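Cell division control protein 4 (Saccharomyces cerevisiae, PDB 3V7D) is the substrate-recognition subunit of the SCF ubiquitin ligase, binding phosphorylated targets such as the CDK inhibitor SIC1 for ubiquitination and proteasomal degradation. Local coordinates at residues G223-K236 and N259-V273. The protein carries 1 engineered substitution. Sequence-based numbering, arbitrary orientation.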
ATOM      1  N   GLY B 223       4.665 -16.262 -21.747  1.00 50.13           N
ATOM      2  CA  GLY B 223       5.671 -17.297 -21.590  1.00 50.37           C
ATOM      3  C   GLY B 223       5.069 -18.672 -21.818  1.00 53.01           C
ATOM      4  O   GLY B 223       3.926 -18.929 -21.435  1.00 50.84           O
ATOM      5  N   SER B 224       5.839 -19.560 -22.440  1.00 54.17           N
ATOM      6  CA  SER B 224       5.328 -20.875 -22.805  1.00 54.33           C
ATOM      7  C   SER B 224       6.290 -22.006 -22.478  1.00 51.67           C
ATOM      8  O   SER B 224       7.470 -21.782 -22.215  1.00 49.33           O
ATOM      9  CB  SER B 224       4.979 -20.911 -24.297  1.00 57.14           C
ATOM     10  OG  SER B 224       4.827 -22.241 -24.770  1.00 56.64           O
ATOM     11  N   ARG B 225       5.766 -23.227 -22.512  1.00 56.23           N
ATOM     12  CA  ARG B 225       6.578 -24.426 -22.354  1.00 60.14           C
ATOM     13  C   ARG B 225       7.426 -24.722 -23.591  1.00 61.81           C
ATOM     14  O   ARG B 225       8.136 -25.725 -23.630  1.00 65.99           O
ATOM     15  CB  ARG B 225       5.692 -25.629 -22.031  1.00 57.37           C
ATOM     16  CG  ARG B 225       5.103 -25.589 -20.642  1.00 57.46           C
ATOM     17  CD  ARG B 225       4.292 -26.829 -20.350  1.00 60.79           C
ATOM     18  NE  ARG B 225       4.107 -27.009 -18.913  1.00 65.26           N
ATOM     19  CZ  ARG B 225       3.384 -27.982 -18.369  1.00 69.78           C
ATOM     20  NH1 ARG B 225       2.766 -28.865 -19.144  1.00 73.03           N
ATOM     21  NH2 ARG B 225       3.278 -28.070 -17.051  1.00 68.24           N
ATOM     22  N   ASP B 226       7.353 -23.855 -24.598  1.00 56.20           N
ATOM     23  CA  ASP B 226       8.215 -23.988 -25.772  1.00 59.94           C
ATOM     24  C   ASP B 226       9.526 -23.227 -25.588  1.00 63.49           C
ATOM     25  O   ASP B 226      10.253 -22.991 -26.555  1.00 67.08           O
ATOM     26  CB  ASP B 226       7.497 -23.535 -27.052  1.00 59.02           C
ATOM     27  CG  ASP B 226       7.021 -22.093 -26.993  1.00 58.45           C
ATOM     28  OD1 ASP B 226       7.531 -21.309 -26.165  1.00 65.43           O
ATOM     29  OD2 ASP B 226       6.128 -21.737 -27.788  1.00 56.97           O
ATOM     30  N   ASN B 227       9.793 -22.835 -24.341  1.00 59.22           N
ATOM     31  CA  ASN B 227      11.009 -22.119 -23.938  1.00 55.83           C
ATOM     32  C   ASN B 227      11.076 -20.661 -24.395  1.00 50.67           C
ATOM     33  O   ASN B 227      12.071 -19.976 -24.155  1.00 50.98           O
ATOM     34  CB  ASN B 227      12.278 -22.868 -24.376  1.00 60.09           C
ATOM     35  CG  ASN B 227      12.227 -24.345 -24.047  1.00 62.46           C
ATOM     36  OD1 ASN B 227      11.373 -24.792 -23.282  1.00 64.23           O
ATOM     37  ND2 ASN B 227      13.144 -25.111 -24.623  1.00 61.41           N
ATOM     38  N   THR B 228      10.016 -20.185 -25.038  1.00 46.73           N
ATOM     39  CA  THR B 228      10.023 -18.839 -25.600  1.00 52.19           C
ATOM     40  C   THR B 228       9.048 -17.904 -24.901  1.00 57.71           C
ATOM     41  O   THR B 228       8.226 -18.329 -24.085  1.00 55.61           O
ATOM     42  CB  THR B 228       9.630 -18.844 -27.093  1.00 53.88           C
ATOM     43  OG1 THR B 228       8.201 -18.904 -27.212  1.00 51.19           O
ATOM     44  CG2 THR B 228      10.256 -20.027 -27.824  1.00 57.96           C
ATOM     45  N   LEU B 229       9.154 -16.622 -25.235  1.00 59.85           N
ATOM     46  CA  LEU B 229       8.111 -15.653 -24.936  1.00 58.37           C
ATOM     47  C   LEU B 229       7.680 -14.963 -26.227  1.00 63.11           C
ATOM     48  O   LEU B 229       8.514 -14.625 -27.070  1.00 61.82           O
ATOM     49  CB  LEU B 229       8.590 -14.611 -23.931  1.00 57.54           C
ATOM     50  CG  LEU B 229       8.865 -15.084 -22.505  1.00 55.52           C
ATOM     51  CD1 LEU B 229      10.331 -15.467 -22.331  1.00 50.09           C
ATOM     52  CD2 LEU B 229       8.458 -14.006 -21.518  1.00 52.98           C
ATOM     53  N   HIS B 230       6.375 -14.767 -26.385  1.00 56.00           N
ATOM     54  CA  HIS B 230       5.853 -14.036 -27.529  1.00 53.96           C
ATOM     55  C   HIS B 230       5.358 -12.673 -27.076  1.00 57.51           C
ATOM     56  O   HIS B 230       4.787 -12.544 -25.995  1.00 61.91           O
ATOM     57  CB  HIS B 230       4.716 -14.813 -28.194  1.00 53.43           C
ATOM     58  CG  HIS B 230       5.175 -15.940 -29.066  1.00 61.31           C
ATOM     59  ND1 HIS B 230       6.200 -16.791 -28.712  1.00 62.01           N
ATOM     60  CD2 HIS B 230       4.740 -16.362 -30.280  1.00 62.01           C
ATOM     61  CE1 HIS B 230       6.377 -17.685 -29.667  1.00 63.70           C
ATOM     62  NE2 HIS B 230       5.503 -17.448 -30.630  1.00 61.17           N
ATOM     63  N   VAL B 231       5.584 -11.653 -27.897  1.00 57.15           N
ATOM     64  CA  VAL B 231       5.097 -10.312 -27.587  1.00 53.54           C
ATOM     65  C   VAL B 231       4.009  -9.900 -28.582  1.00 60.70           C
ATOM     66  O   VAL B 231       4.162 -10.070 -29.792  1.00 63.24           O
ATOM     67  CB  VAL B 231       6.243  -9.272 -27.563  1.00 53.27           C
ATOM     68  CG1 VAL B 231       5.708  -7.899 -27.181  1.00 50.15           C
ATOM     69  CG2 VAL B 231       7.336  -9.703 -26.589  1.00 46.30           C
ATOM     70  N   TRP B 232       2.900  -9.380 -28.065  1.00 61.14           N
ATOM     71  CA  TRP B 232       1.787  -8.963 -28.906  1.00 59.33           C
ATOM     72  C   TRP B 232       1.243  -7.613 -28.458  1.00 61.35           C
ATOM     73  O   TRP B 232       1.255  -7.297 -27.268  1.00 63.66           O
ATOM     74  CB  TRP B 232       0.640  -9.980 -28.877  1.00 56.62           C
ATOM     75  CG  TRP B 232       1.018 -11.391 -28.561  1.00 56.26           C
ATOM     76  CD1 TRP B 232       1.420 -11.885 -27.353  1.00 58.40           C
ATOM     77  CD2 TRP B 232       0.974 -12.505 -29.453  1.00 56.32           C
ATOM     78  NE1 TRP B 232       1.655 -13.236 -27.448  1.00 55.74           N
ATOM     79  CE2 TRP B 232       1.385 -13.643 -28.734  1.00 53.27           C
ATOM     80  CE3 TRP B 232       0.639 -12.653 -30.804  1.00 57.79           C
ATOM     81  CZ2 TRP B 232       1.469 -14.908 -29.310  1.00 57.17           C
ATOM     82  CZ3 TRP B 232       0.724 -13.910 -31.381  1.00 57.60           C
ATOM     83  CH2 TRP B 232       1.136 -15.019 -30.635  1.00 60.23           C
ATOM     84  N   LYS B 233       0.761  -6.820 -29.411  1.00 58.27           N
ATOM     85  CA  LYS B 233       0.034  -5.603 -29.079  1.00 61.06           C
ATOM     86  C   LYS B 233      -1.385  -5.964 -28.655  1.00 63.47           C
ATOM     87  O   LYS B 233      -2.010  -6.834 -29.257  1.00 66.75           O
ATOM     88  CB  LYS B 233       0.004  -4.641 -30.268  1.00 66.08           C
ATOM     89  CG  LYS B 233       1.360  -4.039 -30.603  1.00 74.08           C
ATOM     90  CD  LYS B 233       1.267  -3.045 -31.746  1.00 80.56           C
ATOM     91  CE  LYS B 233       0.922  -3.739 -33.049  1.00 86.60           C
ATOM     92  NZ  LYS B 233       2.021  -4.632 -33.512  1.00 88.88           N
ATOM     93  N   LEU B 234      -1.879  -5.311 -27.605  1.00 58.93           N
ATOM     94  CA  LEU B 234      -3.261  -5.491 -27.171  1.00 57.63           C
ATOM     95  C   LEU B 234      -4.179  -4.660 -28.058  1.00 60.95           C
ATOM     96  O   LEU B 234      -4.044  -3.439 -28.120  1.00 63.98           O
ATOM     97  CB  LEU B 234      -3.431  -5.071 -25.709  1.00 54.81           C
ATOM     98  CG  LEU B 234      -4.843  -5.193 -25.125  1.00 52.26           C
ATOM     99  CD1 LEU B 234      -5.248  -6.653 -24.973  1.00 46.02           C
ATOM    100  CD2 LEU B 234      -4.950  -4.460 -23.793  1.00 51.18           C
ATOM    101  N   PRO B 235      -5.107  -5.324 -28.762  1.00 65.16           N
ATOM    102  CA  PRO B 235      -6.041  -4.664 -29.683  1.00 72.42           C
ATOM    103  C   PRO B 235      -6.902  -3.599 -29.002  1.00 79.28           C
ATOM    104  O   PRO B 235      -7.330  -3.775 -27.859  1.00 80.24           O
ATOM    105  CB  PRO B 235      -6.916  -5.819 -30.173  1.00 71.62           C
ATOM    106  CG  PRO B 235      -6.047  -7.027 -30.037  1.00 70.87           C
ATOM    107  CD  PRO B 235      -5.244  -6.790 -28.794  1.00 66.31           C
ATOM    108  N   LYS B 236      -7.146  -2.502 -29.713  1.00 85.15           N
ATOM    109  CA  LYS B 236      -7.952  -1.397 -29.201  1.00 90.58           C
ATOM    110  C   LYS B 236      -9.449  -1.661 -29.355  1.00 97.11           C
ATOM    111  O   LYS B 236      -9.859  -2.516 -30.141  1.00 98.67           O
ATOM    112  CB  LYS B 236      -7.569  -0.086 -29.898  1.00 93.16           C
ATOM    113  CG  LYS B 236      -6.709  -0.256 -31.150  1.00 99.12           C
ATOM    114  CD  LYS B 236      -7.521  -0.714 -32.360  1.00101.32           C
ATOM    115  CE  LYS B 236      -6.626  -0.951 -33.571  1.00100.38           C
ATOM    116  NZ  LYS B 236      -5.596  -1.992 -33.299  1.00 98.25           N
ATOM    117  N   ASN B 259      -0.151 -11.610 -38.610  1.00 85.14           N
ATOM    118  CA  ASN B 259      -0.876 -11.063 -37.471  1.00 76.16           C
ATOM    119  C   ASN B 259      -0.334  -9.674 -37.158  1.00 70.47           C
ATOM    120  O   ASN B 259       0.781  -9.540 -36.654  1.00 70.15           O
ATOM    121  CB  ASN B 259      -0.699 -11.983 -36.261  1.00 74.93           C
ATOM    122  CG  ASN B 259      -1.518 -11.550 -35.057  1.00 74.12           C
ATOM    123  OD1 ASN B 259      -2.019 -10.427 -34.988  1.00 73.24           O
ATOM    124  ND2 ASN B 259      -1.647 -12.450 -34.089  1.00 74.46           N
ATOM    125  N   PRO B 260      -1.124  -8.628 -37.448  1.00 68.36           N
ATOM    126  CA  PRO B 260      -0.674  -7.247 -37.238  1.00 68.67           C
ATOM    127  C   PRO B 260      -0.505  -6.910 -35.756  1.00 73.87           C
ATOM    128  O   PRO B 260       0.054  -5.865 -35.423  1.00 74.90           O
ATOM    129  CB  PRO B 260      -1.797  -6.412 -37.858  1.00 64.45           C
ATOM    130  CG  PRO B 260      -2.997  -7.290 -37.798  1.00 66.95           C
ATOM    131  CD  PRO B 260      -2.498  -8.693 -37.973  1.00 67.95           C
ATOM    132  N   TYR B 261      -0.980  -7.789 -34.881  1.00 71.48           N
ATOM    133  CA  TYR B 261      -0.814  -7.595 -33.446  1.00 66.57           C
ATOM    134  C   TYR B 261       0.395  -8.363 -32.928  1.00 67.56           C
ATOM    135  O   TYR B 261       0.724  -8.289 -31.747  1.00 69.12           O
ATOM    136  CB  TYR B 261      -2.077  -8.013 -32.690  1.00 59.93           C
ATOM    137  CG  TYR B 261      -3.318  -7.271 -33.122  1.00 64.41           C
ATOM    138  CD1 TYR B 261      -3.481  -5.922 -32.833  1.00 67.92           C
ATOM    139  CD2 TYR B 261      -4.332  -7.918 -33.818  1.00 67.54           C
ATOM    140  CE1 TYR B 261      -4.620  -5.237 -33.227  1.00 69.44           C
ATOM    141  CE2 TYR B 261      -5.472  -7.242 -34.217  1.00 67.86           C
ATOM    142  CZ  TYR B 261      -5.611  -5.903 -33.920  1.00 68.84           C
ATOM    143  OH  TYR B 261      -6.743  -5.228 -34.315  1.00 69.99           O
ATOM    144  N   PHE B 262       1.055  -9.099 -33.815  1.00 64.75           N
ATOM    145  CA  PHE B 262       2.243  -9.857 -33.438  1.00 62.57           C
ATOM    146  C   PHE B 262       3.492  -8.981 -33.522  1.00 63.92           C
ATOM    147  O   PHE B 262       3.681  -8.240 -34.485  1.00 63.34           O
ATOM    148  CB  PHE B 262       2.378 -11.103 -34.317  1.00 62.30           C
ATOM    149  CG  PHE B 262       3.650 -11.870 -34.096  1.00 68.82           C
ATOM    150  CD1 PHE B 262       3.870 -12.550 -32.912  1.00 68.34           C
ATOM    151  CD2 PHE B 262       4.619 -11.925 -35.083  1.00 72.60           C
ATOM    152  CE1 PHE B 262       5.040 -13.262 -32.711  1.00 68.89           C
ATOM    153  CE2 PHE B 262       5.789 -12.636 -34.888  1.00 73.28           C
ATOM    154  CZ  PHE B 262       5.999 -13.306 -33.701  1.00 71.19           C
ATOM    155  N   VAL B 263       4.337  -9.059 -32.500  1.00 66.37           N
ATOM    156  CA  VAL B 263       5.524  -8.214 -32.439  1.00 69.07           C
ATOM    157  C   VAL B 263       6.789  -9.013 -32.712  1.00 73.72           C
ATOM    158  O   VAL B 263       7.604  -8.629 -33.550  1.00 78.09           O
ATOM    159  CB  VAL B 263       5.652  -7.506 -31.075  1.00 63.81           C
ATOM    160  CG1 VAL B 263       6.870  -6.599 -31.064  1.00 60.78           C
ATOM    161  CG2 VAL B 263       4.391  -6.713 -30.768  1.00 61.87           C
ATOM    162  N   GLY B 264       6.950 -10.126 -32.004  1.00 72.72           N
ATOM    163  CA  GLY B 264       8.117 -10.969 -32.188  1.00 73.50           C
ATOM    164  C   GLY B 264       8.287 -12.020 -31.109  1.00 71.36           C
ATOM    165  O   GLY B 264       7.527 -12.069 -30.141  1.00 72.70           O
ATOM    166  N   VAL B 265       9.299 -12.863 -31.280  1.00 65.81           N
ATOM    167  CA  VAL B 265       9.572 -13.941 -30.342  1.00 60.93           C
ATOM    168  C   VAL B 265      10.839 -13.644 -29.554  1.00 63.19           C
ATOM    169  O   VAL B 265      11.839 -13.198 -30.113  1.00 65.82           O
ATOM    170  CB  VAL B 265       9.744 -15.287 -31.075  1.00 62.12           C
ATOM    171  CG1 VAL B 265       9.965 -16.418 -30.074  1.00 61.06           C
ATOM    172  CG2 VAL B 265       8.533 -15.574 -31.946  1.00 62.22           C
ATOM    173  N   LEU B 266      10.792 -13.883 -28.250  1.00 62.42           N
ATOM    174  CA  LEU B 266      11.972 -13.730 -27.412  1.00 63.25           C
ATOM    175  C   LEU B 266      12.529 -15.098 -27.039  1.00 63.22           C
ATOM    176  O   LEU B 266      12.007 -15.762 -26.144  1.00 65.26           O
ATOM    177  CB  LEU B 266      11.640 -12.923 -26.154  1.00 64.43           C
ATOM    178  CG  LEU B 266      11.281 -11.453 -26.384  1.00 69.14           C
ATOM    179  CD1 LEU B 266      10.933 -10.774 -25.073  1.00 72.60           C
ATOM    180  CD2 LEU B 266      12.420 -10.729 -27.080  1.00 69.45           C
ATOM    181  N   ARG B 267      13.582 -15.513 -27.738  1.00 62.87           N
ATOM    182  CA  ARG B 267      14.256 -16.776 -27.458  1.00 58.69           C
ATOM    183  C   ARG B 267      15.479 -16.540 -26.591  1.00 62.60           C
ATOM    184  O   ARG B 267      16.160 -15.520 -26.717  1.00 70.43           O
ATOM    185  CB  ARG B 267      14.673 -17.478 -28.751  1.00 55.43           C
ATOM    186  CG  ARG B 267      13.542 -18.120 -29.513  1.00 56.56           C
ATOM    187  CD  ARG B 267      14.039 -18.752 -30.805  1.00 60.93           C
ATOM    188  NE  ARG B 267      13.275 -18.283 -31.952  1.00 60.66           N
ATOM    189  CZ  ARG B 267      12.047 -18.699 -32.237  1.00 71.67           C
ATOM    190  NH1 ARG B 267      11.450 -19.589 -31.457  1.00 75.87           N
ATOM    191  NH2 ARG B 267      11.416 -18.228 -33.301  1.00 82.01           N
ATOM    192  N   GLY B 268      15.758 -17.494 -25.712  1.00 62.61           N
ATOM    193  CA  GLY B 268      16.860 -17.372 -24.778  1.00 64.69           C
ATOM    194  C   GLY B 268      16.893 -18.518 -23.787  1.00 67.02           C
ATOM    195  O   GLY B 268      17.963 -19.035 -23.464  1.00 76.25           O
ATOM    196  N   HIS B 269      15.720 -18.917 -23.306  1.00 59.19           N
ATOM    197  CA  HIS B 269      15.628 -19.997 -22.330  1.00 57.90           C
ATOM    198  C   HIS B 269      15.749 -21.384 -22.957  1.00 58.44           C
ATOM    199  O   HIS B 269      15.404 -21.587 -24.121  1.00 59.64           O
ATOM    200  CB  HIS B 269      14.342 -19.872 -21.511  1.00 57.83           C
ATOM    201  CG  HIS B 269      14.348 -18.708 -20.570  1.00 55.36           C
ATOM    202  ND1 HIS B 269      15.253 -18.596 -19.537  1.00 59.00           N
ATOM    203  CD2 HIS B 269      13.576 -17.598 -20.517  1.00 52.12           C
ATOM    204  CE1 HIS B 269      15.029 -17.472 -18.879  1.00 58.75           C
ATOM    205  NE2 HIS B 269      14.018 -16.848 -19.454  1.00 55.80           N
ATOM    206  N   MET B 270      16.253 -22.331 -22.172  1.00 58.29           N
ATOM    207  CA  MET B 270      16.458 -23.699 -22.636  1.00 58.68           C
ATOM    208  C   MET B 270      15.386 -24.618 -22.068  1.00 57.27           C
ATOM    209  O   MET B 270      15.405 -25.826 -22.298  1.00 60.81           O
ATOM    210  CB  MET B 270      17.841 -24.205 -22.223  1.00 57.50           C
ATOM    211  CG  MET B 270      19.012 -23.481 -22.881  1.00 60.88           C
ATOM    212  SD  MET B 270      19.199 -23.864 -24.637  1.00 96.80           S
ATOM    213  CE  MET B 270      18.384 -22.460 -25.392  1.00 49.79           C
ATOM    214  N   ALA B 271      14.462 -24.037 -21.313  1.00 49.75           N
ATOM    215  CA  ALA B 271      13.375 -24.797 -20.715  1.00 54.71           C
ATOM    216  C   ALA B 271      12.153 -23.908 -20.536  1.00 56.57           C
ATOM    217  O   ALA B 271      12.207 -22.704 -20.804  1.00 57.62           O
ATOM    218  CB  ALA B 271      13.804 -25.397 -19.387  1.00 55.78           C
ATOM    219  N   SER B 272      11.056 -24.514 -20.090  1.00 52.51           N
ATOM    220  CA  SER B 272       9.773 -23.831 -19.982  1.00 52.54           C
ATOM    221  C   SER B 272       9.873 -22.485 -19.272  1.00 48.40           C
ATOM    222  O   SER B 272      10.582 -22.349 -18.274  1.00 44.86           O
ATOM    223  CB  SER B 272       8.759 -24.725 -19.267  1.00 58.54           C
ATOM    224  OG  SER B 272       7.600 -23.992 -18.911  1.00 66.04           O
ATOM    225  N   VAL B 273       9.181 -21.488 -19.814  1.00 49.16           N
ATOM    226  CA  VAL B 273       9.102 -20.184 -19.174  1.00 51.12           C
ATOM    227  C   VAL B 273       7.978 -20.218 -18.150  1.00 46.94           C
ATOM    228  O   VAL B 273       6.797 -20.193 -18.502  1.00 42.18           O
ATOM    229  CB  VAL B 273       8.858 -19.056 -20.187  1.00 50.83           C
ATOM    230  CG1 VAL B 273       8.749 -17.720 -19.465  1.00 45.21           C
ATOM    231  CG2 VAL B 273       9.982 -19.022 -21.217  1.00 52.43           C
TER
HETATM  232  O   HOH W   1      14.109 -20.367 -25.950  1.00 55.52           O
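L229 and L266 exchange backbone bonds both ways, the L266 N to L229 O bond being short and straight (2.7 Å, 177°), and V231 N to G264 O continues the antiparallel pairing of strands 229-233 and 262-266. A classic bulge then sets V263 and G264 together against V231, and K233 N donates to Y261 O. At the strand's end, K233 bends at its last two torsions to put NZ 3.0 Å from P260 O, a hydrogen bond.

On the face with H230 and W232, F262, its CG anti to the backbone N (chi1 174°), meets the six-membered ring of W232 in an offset edge-to-face pair, CD1 toward W232 CZ3, planes at 63°; V265 CG2 lies over one face of H230. At the turn before strand 262-266, P235 CG sits 3.9 Å from the Y261 ring centroid, above its middle, while K236 NZ approaches that ring's edge at CE1. An alanine in place of Y261 would probably strip P235 CG of the ring face it packs on and leave K236 NZ without the edge it approaches.

In this WD40 beta-propeller, 262-266 is the outer strand of the blade begun by 206-213, and the chain then enters the next blade at V273. There V273 N bonds S224 O, and V273 CG2 meets L229 CD1 at 3.7 Å. One water joins N227 O to H269 O, while the H269 imidazole hydrogen-bonds S285 through NE2 and D289 through ND1. S272 OG, buried against R225 CG, has no polar partner; the R225 guanidinium reaches onward to the bound peptide.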